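Local coordinates for protein sulfite reductase [ferredoxin] (Mycobacterium tuberculosis, PDB 1ZJ8) that reduces sulfite to sulfide with electrons from ferredoxin, using a siroheme and a [4Fe-4S] cluster, in the biosynthesis of sulfur-containing amino acids and cofactors, at residues Arg50-Glu54 against Asn55-Lys59; Arg73-Trp77 against Gly78-Gln82; Leu121-Leu124 against Gly125-Thr129; Glu200-Val203 against Arg204-Gly208. All blocks are in the same frame, centred on the assembly; numbering follows the deposited sequence.

Contact 1 of 4, residues Arg50-Glu54 against Asn55-Lys59; sequences RERIE and NIYAK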
loop_
_atom_site.group_PDB
_atom_site.type_symbol
_atom_site.label_atom_id
_atom_site.label_comp_id
_atom_site.label_asym_id
_atom_site.label_seq_id
_atom_site.Cartn_x
_atom_site.Cartn_y
_atom_site.Cartn_z
ATOM N N ARG A 50 15.627 16.919 9.497
ATOM C CA ARG A 50 15.420 16.412 10.856
ATOM C C ARG A 50 15.961 17.366 11.931
ATOM O O ARG A 50 15.306 17.558 12.969
ATOM C CB ARG A 50 16.031 15.019 11.024
ATOM C CG ARG A 50 15.281 14.114 12.017
ATOM C CD ARG A 50 16.160 12.934 12.448
ATOM N NE ARG A 50 15.415 11.706 12.750
ATOM C CZ ARG A 50 15.146 11.241 13.971
ATOM N NH1 ARG A 50 15.486 11.915 15.068
ATOM N NH2 ARG A 50 14.489 10.093 14.098
ATOM N N GLU A 51 17.129 17.971 11.673
ATOM C CA GLU A 51 17.733 18.951 12.609
ATOM C C GLU A 51 16.888 20.231 12.663
ATOM O O GLU A 51 16.545 20.713 13.746
ATOM C CB GLU A 51 19.190 19.296 12.234
ATOM C CG GLU A 51 20.187 18.106 12.200
ATOM C CD GLU A 51 20.424 17.433 13.563
ATOM O OE1 GLU A 51 19.543 16.665 14.016
ATOM O OE2 GLU A 51 21.508 17.645 14.163
ATOM N N ARG A 52 16.544 20.753 11.486
ATOM C CA ARG A 52 15.639 21.907 11.377
ATOM C C ARG A 52 14.276 21.693 12.047
ATOM O O ARG A 52 13.643 22.670 12.466
ATOM C CB ARG A 52 15.420 22.312 9.913
ATOM C CG ARG A 52 16.481 23.237 9.372
ATOM C CD ARG A 52 16.220 23.539 7.921
ATOM N NE ARG A 52 16.462 22.375 7.066
ATOM C CZ ARG A 52 16.293 22.365 5.743
ATOM N NH1 ARG A 52 15.882 23.457 5.115
ATOM N NH2 ARG A 52 16.542 21.264 5.037
ATOM N N ILE A 53 13.818 20.440 12.133
ATOM C CA ILE A 53 12.574 20.125 12.851
ATOM C C ILE A 53 12.833 20.278 14.345
ATOM O O ILE A 53 12.096 20.974 15.040
ATOM C CB ILE A 53 12.069 18.670 12.602
ATOM C CG1 ILE A 53 11.844 18.377 11.110
ATOM C CG2 ILE A 53 10.795 18.396 13.383
ATOM C CD1 ILE A 53 10.605 18.992 10.503
ATOM N N GLU A 54 13.891 19.629 14.827
ATOM C CA GLU A 54 14.180 19.604 16.264
ATOM C C GLU A 54 14.707 20.938 16.781
ATOM O O GLU A 54 14.469 21.272 17.946
ATOM C CB GLU A 54 15.195 18.525 16.620
ATOM C CG GLU A 54 14.766 17.109 16.303
ATOM C CD GLU A 54 15.952 16.230 15.972
ATOM O OE1 GLU A 54 17.002 16.791 15.593
ATOM O OE2 GLU A 54 15.837 14.989 16.083
ATOM N N ASN A 55 15.434 21.675 15.934
ATOM C CA ASN A 55 15.982 22.994 16.305
ATOM C C ASN A 55 14.952 24.110 16.148
ATOM O O ASN A 55 14.562 24.749 17.124
ATOM C CB ASN A 55 17.208 23.348 15.448
ATOM C CG ASN A 55 18.424 22.480 15.751
ATOM O OD1 ASN A 55 18.480 21.760 16.766
ATOM N ND2 ASN A 55 19.421 22.555 14.864
ATOM N N ILE A 56 14.513 24.319 14.908
ATOM C CA ILE A 56 13.618 25.429 14.549
ATOM C C ILE A 56 12.129 25.080 14.725
ATOM O O ILE A 56 11.495 25.463 15.727
ATOM C CB ILE A 56 13.845 25.900 13.048
ATOM C CG1 ILE A 56 15.333 26.192 12.758
ATOM C CG2 ILE A 56 12.952 27.099 12.708
ATOM C CD1 ILE A 56 16.007 27.142 13.747
ATOM N N TYR A 57 11.608 24.311 13.768
ATOM C CA TYR A 57 10.171 24.218 13.517
ATOM C C TYR A 57 9.341 23.696 14.697
ATOM O O TYR A 57 8.252 24.210 14.955
ATOM C CB TYR A 57 9.905 23.359 12.269
ATOM C CG TYR A 57 10.581 23.843 10.983
ATOM C CD1 TYR A 57 10.573 25.194 10.617
ATOM C CD2 TYR A 57 11.203 22.938 10.111
ATOM C CE1 TYR A 57 11.194 25.637 9.429
ATOM C CE2 TYR A 57 11.820 23.367 8.920
ATOM C CZ TYR A 57 11.803 24.718 8.583
ATOM O OH TYR A 57 12.395 25.151 7.412
ATOM N N ALA A 58 9.851 22.704 15.421
ATOM C CA ALA A 58 9.120 22.129 16.552
ATOM C C ALA A 58 8.868 23.134 17.677
ATOM O O ALA A 58 8.130 22.833 18.620
ATOM C CB ALA A 58 9.864 20.911 17.099
ATOM N N LYS A 59 9.496 24.313 17.595
ATOM C CA LYS A 59 9.305 25.369 18.599
ATOM C C LYS A 59 8.435 26.512 18.089
ATOM O O LYS A 59 7.497 26.920 18.766
ATOM C CB LYS A 59 10.646 25.909 19.089
ATOM C CG LYS A 59 11.248 25.096 20.229
ATOM C CD LYS A 59 11.809 23.758 19.745
ATOM C CE LYS A 59 13.021 23.334 20.564
ATOM N NZ LYS A 59 14.211 24.193 20.275
#
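Tyr-57 and Ile-53 meet on the buried side of helix 49-60, where CD1 of Ile-53 reaches the ring edge of Tyr-57, 4.0 Å from CD2 and near the ring plane. The two side chains stand at about a right angle. Arg-52 runs alongside the same ring, pointing the same way, with its CB 3.9 Å from Tyr-57 CE2 and the guanidinium plane turned 37° from the ring. Both polar ends converge on Asp-69, by a salt bridge from Arg-52 and a hydrogen bond with the Tyr-57 hydroxyl. Between these residues the helix widens into a pi-type turn: Tyr-57 N donates to Arg-52 O at 2.9 Å, and Ala-58 N repeats the i to i+5 step to Ile-53 O at 2.9 Å. Ile-56 N bonds Arg-52 O more weakly, at 3.1 Å. The exposed part, Asn-55 and Lys-59, is held by fewer side-chain contacts. The side chains of Asn-55 and Glu-51 come no closer than 4.2 Å, ND2 to CB; their closer link is the backbone bond Asn-55 N to Glu-51 O. Lys-59 NZ donates to Asn-55 O at 3.2 Å. Arg-50 NH1 forms a salt bridge with Glu-54 OE2 at 3.3 Å, and Arg-50 a cation-pi contact with Trp-158.

Contact 2 of 4, residues Arg73-Trp77 against Gly78-Gln82; sequences RFRWW and GLYTQ. With SRM (siroheme), chain E.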
loop_
_atom_site.group_PDB
_atom_site.type_symbol
_atom_site.label_atom_id
_atom_site.label_comp_id
_atom_site.label_asym_id
_atom_site.label_seq_id
_atom_site.Cartn_x
_atom_site.Cartn_y
_atom_site.Cartn_z
ATOM N N ARG A 73 10.670 18.441 1.510
ATOM C CA ARG A 73 11.692 17.773 2.298
ATOM C C ARG A 73 11.140 17.037 3.530
ATOM O O ARG A 73 11.755 16.077 4.005
ATOM C CB ARG A 73 12.765 18.791 2.677
ATOM C CG ARG A 73 14.115 18.504 2.050
ATOM C CD ARG A 73 15.123 19.681 2.145
ATOM N NE ARG A 73 15.176 20.445 0.886
ATOM C CZ ARG A 73 15.104 21.770 0.780
ATOM N NH1 ARG A 73 15.008 22.538 1.860
ATOM N NH2 ARG A 73 15.140 22.333 -0.418
ATOM N N PHE A 74 9.989 17.489 4.036
ATOM C CA PHE A 74 9.273 16.820 5.154
ATOM C C PHE A 74 8.940 15.357 4.854
ATOM O O PHE A 74 8.968 14.501 5.735
ATOM C CB PHE A 74 7.950 17.552 5.464
ATOM C CG PHE A 74 8.033 18.536 6.604
ATOM C CD1 PHE A 74 9.054 19.479 6.669
ATOM C CD2 PHE A 74 7.058 18.542 7.605
ATOM C CE1 PHE A 74 9.108 20.404 7.722
ATOM C CE2 PHE A 74 7.111 19.467 8.667
ATOM C CZ PHE A 74 8.132 20.392 8.720
ATOM N N ARG A 75 8.623 15.089 3.600
ATOM C CA ARG A 75 8.214 13.763 3.172
ATOM C C ARG A 75 9.288 12.722 3.466
ATOM O O ARG A 75 8.983 11.600 3.853
ATOM C CB ARG A 75 7.873 13.794 1.691
ATOM C CG ARG A 75 6.714 14.735 1.402
ATOM C CD ARG A 75 6.381 14.741 -0.048
ATOM N NE ARG A 75 5.198 15.541 -0.304
ATOM C CZ ARG A 75 4.597 15.620 -1.482
ATOM N NH1 ARG A 75 5.060 14.945 -2.527
ATOM N NH2 ARG A 75 3.522 16.374 -1.616
ATOM N N TRP A 76 10.550 13.102 3.350
ATOM C CA TRP A 76 11.641 12.174 3.633
ATOM C C TRP A 76 11.596 11.665 5.060
ATOM O O TRP A 76 12.376 10.770 5.412
ATOM C CB TRP A 76 13.001 12.823 3.362
ATOM C CG TRP A 76 13.473 12.613 1.981
ATOM C CD1 TRP A 76 14.469 11.780 1.583
ATOM C CD2 TRP A 76 12.960 13.235 0.790
ATOM N NE1 TRP A 76 14.622 11.851 0.220
ATOM C CE2 TRP A 76 13.711 12.741 -0.289
ATOM C CE3 TRP A 76 11.951 14.175 0.537
ATOM C CZ2 TRP A 76 13.482 13.143 -1.603
ATOM C CZ3 TRP A 76 11.722 14.574 -0.771
ATOM C CH2 TRP A 76 12.481 14.059 -1.824
ATOM N N TRP A 77 10.712 12.244 5.877
ATOM C CA TRP A 77 10.451 11.728 7.215
ATOM C C TRP A 77 8.998 11.319 7.420
ATOM O O TRP A 77 8.546 11.173 8.552
ATOM C CB TRP A 77 10.879 12.742 8.271
ATOM C CG TRP A 77 12.340 12.920 8.273
ATOM C CD1 TRP A 77 13.032 13.895 7.644
ATOM C CD2 TRP A 77 13.314 12.070 8.900
ATOM N NE1 TRP A 77 14.376 13.725 7.841
ATOM C CE2 TRP A 77 14.583 12.610 8.611
ATOM C CE3 TRP A 77 13.236 10.913 9.683
ATOM C CZ2 TRP A 77 15.778 12.036 9.078
ATOM C CZ3 TRP A 77 14.428 10.337 10.141
ATOM C CH2 TRP A 77 15.682 10.910 9.831
ATOM N N GLY A 78 8.270 11.099 6.332
ATOM C CA GLY A 78 6.891 10.629 6.433
ATOM C C GLY A 78 5.900 11.651 6.982
ATOM O O GLY A 78 4.852 11.265 7.529
ATOM N N LEU A 79 6.224 12.945 6.830
ATOM C CA LEU A 79 5.326 14.034 7.218
ATOM C C LEU A 79 4.769 14.637 5.967
ATOM O O LEU A 79 5.477 15.227 5.165
ATOM C CB LEU A 79 6.035 15.088 8.040
ATOM C CG LEU A 79 6.310 14.599 9.462
ATOM C CD1 LEU A 79 7.498 15.338 10.060
ATOM C CD2 LEU A 79 5.077 14.725 10.360
ATOM N N TYR A 80 3.482 14.413 5.792
ATOM C CA TYR A 80 2.731 14.891 4.656
ATOM C C TYR A 80 1.672 15.842 5.286
ATOM O O TYR A 80 1.089 15.563 6.338
ATOM C CB TYR A 80 2.120 13.667 3.926
ATOM C CG TYR A 80 2.758 13.144 2.612
ATOM C CD1 TYR A 80 2.434 13.769 1.404
ATOM C CD2 TYR A 80 3.577 11.952 2.548
ATOM C CE1 TYR A 80 2.924 13.313 0.181
ATOM C CE2 TYR A 80 4.057 11.485 1.291
ATOM C CZ TYR A 80 3.728 12.185 0.130
ATOM O OH TYR A 80 4.188 11.764 -1.090
ATOM N N THR A 81 1.483 16.997 4.665
ATOM C CA THR A 81 0.514 18.001 5.114
ATOM C C THR A 81 -0.929 17.449 4.956
ATOM O O THR A 81 -1.215 16.783 3.958
ATOM C CB THR A 81 0.728 19.280 4.267
ATOM O OG1 THR A 81 0.521 20.445 5.075
ATOM C CG2 THR A 81 -0.151 19.286 3.008
ATOM N N GLN A 82 -1.839 17.699 5.902
ATOM C CA GLN A 82 -3.213 17.176 5.746
ATOM C C GLN A 82 -4.230 18.230 5.239
ATOM O O GLN A 82 -3.995 19.435 5.343
ATOM C CB GLN A 82 -3.692 16.451 7.026
ATOM C CG GLN A 82 -4.148 17.312 8.218
ATOM C CD GLN A 82 -4.964 16.514 9.272
ATOM O OE1 GLN A 82 -4.474 15.553 9.879
ATOM N NE2 GLN A 82 -6.210 16.942 9.498
HETATM FE FE SRM E . -0.367 6.575 -1.993
HETATM C CHA SRM E . -0.101 9.905 -2.707
HETATM C CHB SRM E . -2.432 7.299 0.542
HETATM C CHC SRM E . -0.579 3.404 -1.289
HETATM C CHD SRM E . -0.306 5.842 -5.369
HETATM N NA SRM E . -0.959 8.271 -1.115
HETATM C C1A SRM E . -0.653 9.541 -1.461
HETATM C C2A SRM E . -0.958 10.548 -0.395
HETATM C CMA SRM E . 0.288 10.852 0.378
HETATM C CDA SRM E . -1.662 11.765 -0.928
HETATM C CEA SRM E . -0.902 13.041 -1.109
HETATM O O3A SRM E . 0.040 13.061 -1.907
HETATM O O4A SRM E . -1.203 14.059 -0.470
HETATM C C3A SRM E . -1.931 9.776 0.430
HETATM C CAA SRM E . -1.800 9.985 1.901
HETATM C CBA SRM E . -2.730 11.137 2.173
HETATM C CCA SRM E . -3.324 11.032 3.539
HETATM O O1A SRM E . -3.681 9.909 3.958
HETATM O O2A SRM E . -3.425 12.075 4.229
HETATM C C4A SRM E . -1.760 8.375 -0.049
HETATM N NB SRM E . -1.216 5.575 -0.529
HETATM C C1B SRM E . -1.998 5.977 0.475
HETATM C C2B SRM E . -2.330 4.919 1.489
HETATM C CMB SRM E . -2.334 5.402 2.912
HETATM C CDB SRM E . -3.694 4.408 1.166
HETATM C CEB SRM E . -4.273 3.350 2.036
HETATM O O3B SRM E . -5.260 3.555 2.776
HETATM O O4B SRM E . -3.726 2.248 2.004
HETATM C C3B SRM E . -1.263 3.904 1.141
HETATM C CAB SRM E . 0.014 4.184 1.891
HETATM C CBB SRM E . 0.850 2.952 2.053
HETATM C CCB SRM E . 2.205 3.310 2.593
HETATM O O1B SRM E . 2.482 3.120 3.774
HETATM O O2B SRM E . 3.077 3.772 1.864
HETATM C C4B SRM E . -0.988 4.287 -0.288
HETATM N NC SRM E . -0.549 4.992 -3.087
HETATM C C1C SRM E . -0.440 3.728 -2.630
HETATM C C2C SRM E . -0.563 2.765 -3.623
HETATM C CDC SRM E . -0.760 1.291 -3.501
HETATM C CEC SRM E . 0.390 0.370 -3.366
HETATM O O3C SRM E . 1.539 0.826 -3.168
HETATM O O4C SRM E . 0.127 -0.836 -3.478
HETATM C C3C SRM E . -0.535 3.502 -4.768
HETATM C CAC SRM E . -0.627 2.800 -6.083
HETATM C CBC SRM E . 0.527 1.957 -6.582
HETATM C CCC SRM E . 1.582 2.873 -7.175
HETATM O O1C SRM E . 2.275 3.618 -6.431
HETATM O O2C SRM E . 1.701 2.864 -8.427
HETATM C C4C SRM E . -0.459 4.829 -4.429
HETATM N ND SRM E . 0.109 7.620 -3.660
HETATM C C1D SRM E . -0.122 7.154 -4.897
HETATM C C2D SRM E . -0.181 8.240 -5.790
HETATM C CAD SRM E . 0.198 8.119 -7.255
HETATM C CBD SRM E . 1.612 8.407 -7.655
HETATM C CCD SRM E . 2.130 8.197 -9.049
HETATM O O1D SRM E . 3.011 7.319 -9.197
HETATM O O2D SRM E . 1.694 8.871 -10.020
HETATM C C3D SRM E . 0.024 9.382 -5.034
HETATM C CDD SRM E . 0.486 10.707 -5.575
HETATM C CED SRM E . 1.923 10.984 -5.961
HETATM O O3D SRM E . 2.833 10.222 -5.634
HETATM O O4D SRM E . 2.227 11.988 -6.621
HETATM C C4D SRM E . 0.205 8.983 -3.719
#
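With chi1 at -62°, CG of Arg-75 lies beside its backbone N, and the chain runs extended from CG to NE, bringing CD over the rim of the Tyr-80 face and the guanidinium beside CE1. Tyr-80 CE1 sits over one face of that group, 3.2 Å from NE, and the two planes are 27° apart. Further back, Arg-75 CD makes a CH-pi contact over the face, 4.0 Å from the centroid of the Tyr-80 ring. The siroheme methyl CMA covers the opposite face, lying 3.5 Å above the plane over the ring centre, so the phenol is sandwiched between arginine and cofactor. This is the active-site tyrosine of the siroheme reductase: its CE2 is covalently linked to Cys-172 SG, a thioether that joins strand 79-83 to the loop holding Cys-172 and would be expected to restrict rotation of the ring. The short 3-10 segment 75-76 is followed by Gly-78 with a positive phi of 70°. Gly-78 N donates to Arg-75 O at 2.6 Å from above the carbonyl plane; Leu-79 N adds a weak bond to Phe-74 O at 3.3 Å. Away from the siroheme, Leu-79 CB packs against Phe-74 CD2 at 3.6 Å, beside Phe-105 of strand 104-109.

Contact 3 of 4, residues Leu121-Leu124 against Gly125-Thr129; sequences LRTL and GQIST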
loop_
_atom_site.group_PDB
_atom_site.type_symbol
_atom_site.label_atom_id
_atom_site.label_comp_id
_atom_site.label_asym_id
_atom_site.label_seq_id
_atom_site.Cartn_x
_atom_site.Cartn_y
_atom_site.Cartn_z
ATOM N N LEU A 121 3.701 -2.224 19.334
ATOM C CA LEU A 121 2.287 -2.031 19.023
ATOM C C LEU A 121 1.602 -1.171 20.101
ATOM O O LEU A 121 0.748 -0.332 19.789
ATOM C CB LEU A 121 1.587 -3.382 18.896
ATOM C CG LEU A 121 0.140 -3.305 18.370
ATOM C CD1 LEU A 121 0.138 -3.054 16.866
ATOM C CD2 LEU A 121 -0.700 -4.547 18.735
ATOM N N ARG A 122 1.997 -1.370 21.358
ATOM C CA ARG A 122 1.513 -0.545 22.461
ATOM C C ARG A 122 1.938 0.925 22.342
ATOM O O ARG A 122 1.137 1.842 22.604
ATOM C CB ARG A 122 2.000 -1.114 23.776
ATOM C CG ARG A 122 1.466 -0.366 24.972
ATOM C CD ARG A 122 2.069 -0.900 26.243
ATOM N NE ARG A 122 2.059 -2.360 26.283
ATOM C CZ ARG A 122 0.975 -3.090 26.520
ATOM N NH1 ARG A 122 -0.210 -2.500 26.734
ATOM N NH2 ARG A 122 1.072 -4.421 26.540
ATOM N N THR A 123 3.195 1.138 21.958
ATOM C CA THR A 123 3.734 2.476 21.759
ATOM C C THR A 123 2.925 3.184 20.663
ATOM O O THR A 123 2.407 4.272 20.879
ATOM C CB THR A 123 5.248 2.398 21.399
ATOM O OG1 THR A 123 5.967 1.718 22.450
ATOM C CG2 THR A 123 5.850 3.813 21.141
ATOM N N LEU A 124 2.788 2.535 19.512
ATOM C CA LEU A 124 1.918 3.020 18.452
ATOM C C LEU A 124 0.543 3.429 18.973
ATOM O O LEU A 124 -0.015 4.442 18.560
ATOM C CB LEU A 124 1.750 1.935 17.393
ATOM C CG LEU A 124 2.746 1.977 16.239
ATOM C CD1 LEU A 124 4.054 2.712 16.583
ATOM C CD2 LEU A 124 3.050 0.548 15.763
ATOM N N GLY A 125 0.004 2.634 19.883
ATOM C CA GLY A 125 -1.327 2.884 20.399
ATOM C C GLY A 125 -1.391 4.143 21.227
ATOM O O GLY A 125 -2.330 4.928 21.107
ATOM N N GLN A 126 -0.376 4.324 22.066
ATOM C CA GLN A 126 -0.301 5.463 22.978
ATOM C C GLN A 126 0.029 6.778 22.285
ATOM O O GLN A 126 -0.564 7.807 22.613
ATOM C CB GLN A 126 0.726 5.161 24.041
ATOM C CG GLN A 126 0.292 4.003 24.925
ATOM C CD GLN A 126 1.418 3.413 25.724
ATOM O OE1 GLN A 126 2.591 3.764 25.540
ATOM N NE2 GLN A 126 1.068 2.501 26.630
ATOM N N ILE A 127 0.962 6.735 21.329
ATOM C CA ILE A 127 1.230 7.869 20.453
ATOM C C ILE A 127 -0.102 8.373 19.881
ATOM O O ILE A 127 -0.379 9.574 19.950
ATOM C CB ILE A 127 2.200 7.518 19.253
ATOM C CG1 ILE A 127 3.558 6.919 19.696
ATOM C CG2 ILE A 127 2.495 8.730 18.422
ATOM C CD1 ILE A 127 4.090 7.375 21.023
ATOM N N SER A 128 -0.918 7.463 19.326
ATOM C CA SER A 128 -2.147 7.852 18.608
ATOM C C SER A 128 -3.133 8.523 19.551
ATOM O O SER A 128 -3.645 9.623 19.256
ATOM C CB SER A 128 -2.825 6.641 17.963
ATOM O OG SER A 128 -4.069 6.982 17.343
ATOM N N THR A 129 -3.383 7.858 20.682
ATOM C CA THR A 129 -4.370 8.317 21.658
ATOM C C THR A 129 -4.018 9.724 22.159
ATOM O O THR A 129 -4.896 10.568 22.347
ATOM C CB THR A 129 -4.482 7.325 22.874
ATOM O OG1 THR A 129 -4.607 5.965 22.414
ATOM C CG2 THR A 129 -5.681 7.661 23.739
#
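Gly-125 opens the second half of this helical contact by donating its N to Leu-121 O at 3.1 Å. Gln-126 follows, its N bonded to Arg-122 O at 3.0 Å. The Gln-126 side chain, extended beyond CG, brings NE2 against the aliphatic part of Arg-122, 3.3 Å from CG. Amide and guanidinium planes are 48° apart; the guanidinium itself turns away at chi3 and forms a salt bridge with Asp-374 of helix 366-379. Ile-127 N takes Thr-123 O at 2.9 Å in a nearly straight bond (N-H...O 176°). With chi1 at -56°, its CG1 lies beside the backbone N, and the side chain lies next to that of Thr-123, pointing the same way, CD1 lying 4.0 Å from Thr-123 CG2. The Thr-123 hydroxyl instead bonds Ala-119 O, one turn earlier. Ser-128 N continues the i to i+4 series to Leu-124 O at 3.2 Å, an oxygen that also bonds the Tyr-146 hydroxyl. Thr-129 N returns to Gly-125 O at 3.1 Å. Helix 118-131 thus carries a regular i to i+4 pattern, packed against helices 154-162 and 366-379. The chemistry implies that Thr-123 serves two ends at once, its methyl packing on Ile-127 while its hydroxyl is satisfied by the Ala-119 carbonyl, and that the buried Ser-128 hydroxyl is likewise satisfied, by Thr-135 O.

Contact 4 of 4, residues Glu200-Val203 against Arg204-Gly208; sequences EEIV and RRYIG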
loop_
_atom_site.group_PDB
_atom_site.type_symbol
_atom_site.label_atom_id
_atom_site.label_comp_id
_atom_site.label_asym_id
_atom_site.label_seq_id
_atom_site.Cartn_x
_atom_site.Cartn_y
_atom_site.Cartn_z
ATOM N N GLU A 200 15.520 -7.094 6.214
ATOM C CA GLU A 200 16.177 -6.499 7.337
ATOM C C GLU A 200 17.502 -5.914 6.944
ATOM O O GLU A 200 17.795 -4.802 7.350
ATOM C CB GLU A 200 16.302 -7.526 8.445
ATOM C CG GLU A 200 14.941 -7.830 9.068
ATOM C CD GLU A 200 15.052 -8.673 10.324
ATOM O OE1 GLU A 200 16.049 -9.426 10.474
ATOM O OE2 GLU A 200 14.133 -8.587 11.164
ATOM N N GLU A 201 18.274 -6.627 6.124
ATOM C CA GLU A 201 19.548 -6.097 5.595
ATOM C C GLU A 201 19.371 -4.844 4.722
ATOM O O GLU A 201 20.124 -3.872 4.854
ATOM C CB GLU A 201 20.293 -7.165 4.791
ATOM C CG GLU A 201 21.143 -8.102 5.616
ATOM C CD GLU A 201 22.109 -7.342 6.478
ATOM O OE1 GLU A 201 22.688 -6.354 5.974
ATOM O OE2 GLU A 201 22.274 -7.711 7.668
ATOM N N ILE A 202 18.377 -4.861 3.839
ATOM C CA ILE A 202 18.130 -3.714 2.977
ATOM C C ILE A 202 17.881 -2.459 3.813
ATOM O O ILE A 202 18.384 -1.381 3.494
ATOM C CB ILE A 202 16.951 -3.975 2.002
ATOM C CG1 ILE A 202 17.424 -4.846 0.833
ATOM C CG2 ILE A 202 16.312 -2.634 1.512
ATOM C CD1 ILE A 202 16.309 -5.481 0.067
ATOM N N VAL A 203 17.110 -2.604 4.878
ATOM C CA VAL A 203 16.831 -1.476 5.739
ATOM C C VAL A 203 18.128 -0.989 6.387
ATOM O O VAL A 203 18.394 0.216 6.406
ATOM C CB VAL A 203 15.741 -1.824 6.776
ATOM C CG1 VAL A 203 15.714 -0.813 7.913
ATOM C CG2 VAL A 203 14.368 -1.911 6.089
ATOM N N ARG A 204 18.943 -1.925 6.879
ATOM C CA ARG A 204 20.162 -1.581 7.616
ATOM C C ARG A 204 21.252 -0.977 6.731
ATOM O O ARG A 204 21.905 -0.006 7.108
ATOM C CB ARG A 204 20.707 -2.814 8.299
ATOM C CG ARG A 204 21.796 -2.510 9.292
ATOM C CD ARG A 204 22.319 -3.773 9.935
ATOM N NE ARG A 204 23.006 -4.621 8.956
ATOM C CZ ARG A 204 24.251 -4.436 8.498
ATOM N NH1 ARG A 204 25.008 -3.413 8.903
ATOM N NH2 ARG A 204 24.748 -5.295 7.614
ATOM N N ARG A 205 21.444 -1.546 5.550
ATOM C CA ARG A 205 22.477 -1.052 4.648
ATOM C C ARG A 205 22.073 0.267 3.986
ATOM O O ARG A 205 22.842 1.213 4.026
ATOM C CB ARG A 205 22.862 -2.094 3.575
ATOM C CG ARG A 205 23.118 -3.507 4.143
ATOM C CD ARG A 205 24.490 -4.087 3.794
ATOM N NE ARG A 205 24.517 -4.675 2.451
ATOM C CZ ARG A 205 24.238 -5.946 2.154
ATOM N NH1 ARG A 205 23.884 -6.821 3.095
ATOM N NH2 ARG A 205 24.310 -6.343 0.888
ATOM N N TYR A 206 20.872 0.342 3.417
ATOM C CA TYR A 206 20.541 1.396 2.436
ATOM C C TYR A 206 19.599 2.501 2.933
ATOM O O TYR A 206 19.766 3.678 2.581
ATOM C CB TYR A 206 19.995 0.742 1.144
ATOM C CG TYR A 206 20.883 -0.403 0.674
ATOM C CD1 TYR A 206 22.185 -0.161 0.223
ATOM C CD2 TYR A 206 20.447 -1.734 0.744
ATOM C CE1 TYR A 206 23.025 -1.208 -0.170
ATOM C CE2 TYR A 206 21.279 -2.800 0.338
ATOM C CZ TYR A 206 22.565 -2.521 -0.113
ATOM O OH TYR A 206 23.390 -3.545 -0.512
ATOM N N ILE A 207 18.628 2.137 3.760
ATOM C CA ILE A 207 17.617 3.082 4.221
ATOM C C ILE A 207 18.224 4.090 5.163
ATOM O O ILE A 207 18.885 3.724 6.117
ATOM C CB ILE A 207 16.406 2.345 4.894
ATOM C CG1 ILE A 207 15.646 1.530 3.833
ATOM C CG2 ILE A 207 15.446 3.322 5.626
ATOM C CD1 ILE A 207 15.319 2.300 2.560
ATOM N N GLY A 208 17.984 5.365 4.859
ATOM C CA GLY A 208 18.441 6.493 5.672
ATOM C C GLY A 208 19.763 7.078 5.207
ATOM O O GLY A 208 20.240 8.034 5.801
#
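Glu-201 is gripped by two consecutive arginines, Arg-204 and Arg-205, in a salt-bridge network on one side of helix 196-206. Its OE1 takes Arg-204 NH2 at 2.8 Å on the syn lone pair, with the oxygen tilted out of the guanidinium plane. The same oxygen is met by Arg-205 NH1 at 3.2 Å, from above the carboxylate plane. OE2 adds longer, weak bonds to the first arginine, the nearer from Arg-204 NE at 3.4 Å. Carboxylate and guanidinium planes stand 68° apart for Arg-204, whose side chain lies alongside that of Glu-201, but only 35° apart for Arg-205, which crosses it obliquely.

The torsions set up this geometry. Glu-201 bends at chi2 (-54°), folding the carboxylate back toward the next turn; Arg-204 starts with CG trans to N and bends only at chi3, whereas Arg-205 bends at both chi2 and chi3. Beneath them, Arg-205 N donates to Glu-201 O at 2.8 Å, the usual i to i+4 bond of the helix. Further out, Arg-205 CB lies over the centre of the Tyr-206 ring, 3.5 Å above its plane, and the guanidinium makes weak bonds to the Tyr-206 hydroxyl. That ring meets Trp-281 of helix 277-291, and Pro-278 touches both Glu-201 and Arg-205. The helix belongs to the beta-alpha-beta unit of strands 176-181 and 219-224. The two arginines would be expected to stabilise the ionised carboxylate, whose charge in turn would partly offset the closeness of two positive groups.

Overall arrangement
The four contacts follow one another along the chain, yet only contacts 1 and 2 touch, with centres about 14 Å apart. There Ile-53 CD1 packs 3.4 Å from Phe-74 CZ, and Arg-50 lies against Trp-77, so helix 49-60 backs the turn that leads into the siroheme-facing strand. Contact 2 alone reaches the cofactor, and its Tyr-80 side chain is also about 8 Å from the iron-sulfur cluster. Contacts 3 and 4 lie farther from the siroheme: the side chains of Leu-124 and Ile-207 are each about 12 Å from it. Their centres are about 25 Å apart, and each centre lies about 20 Å from that of contact 2.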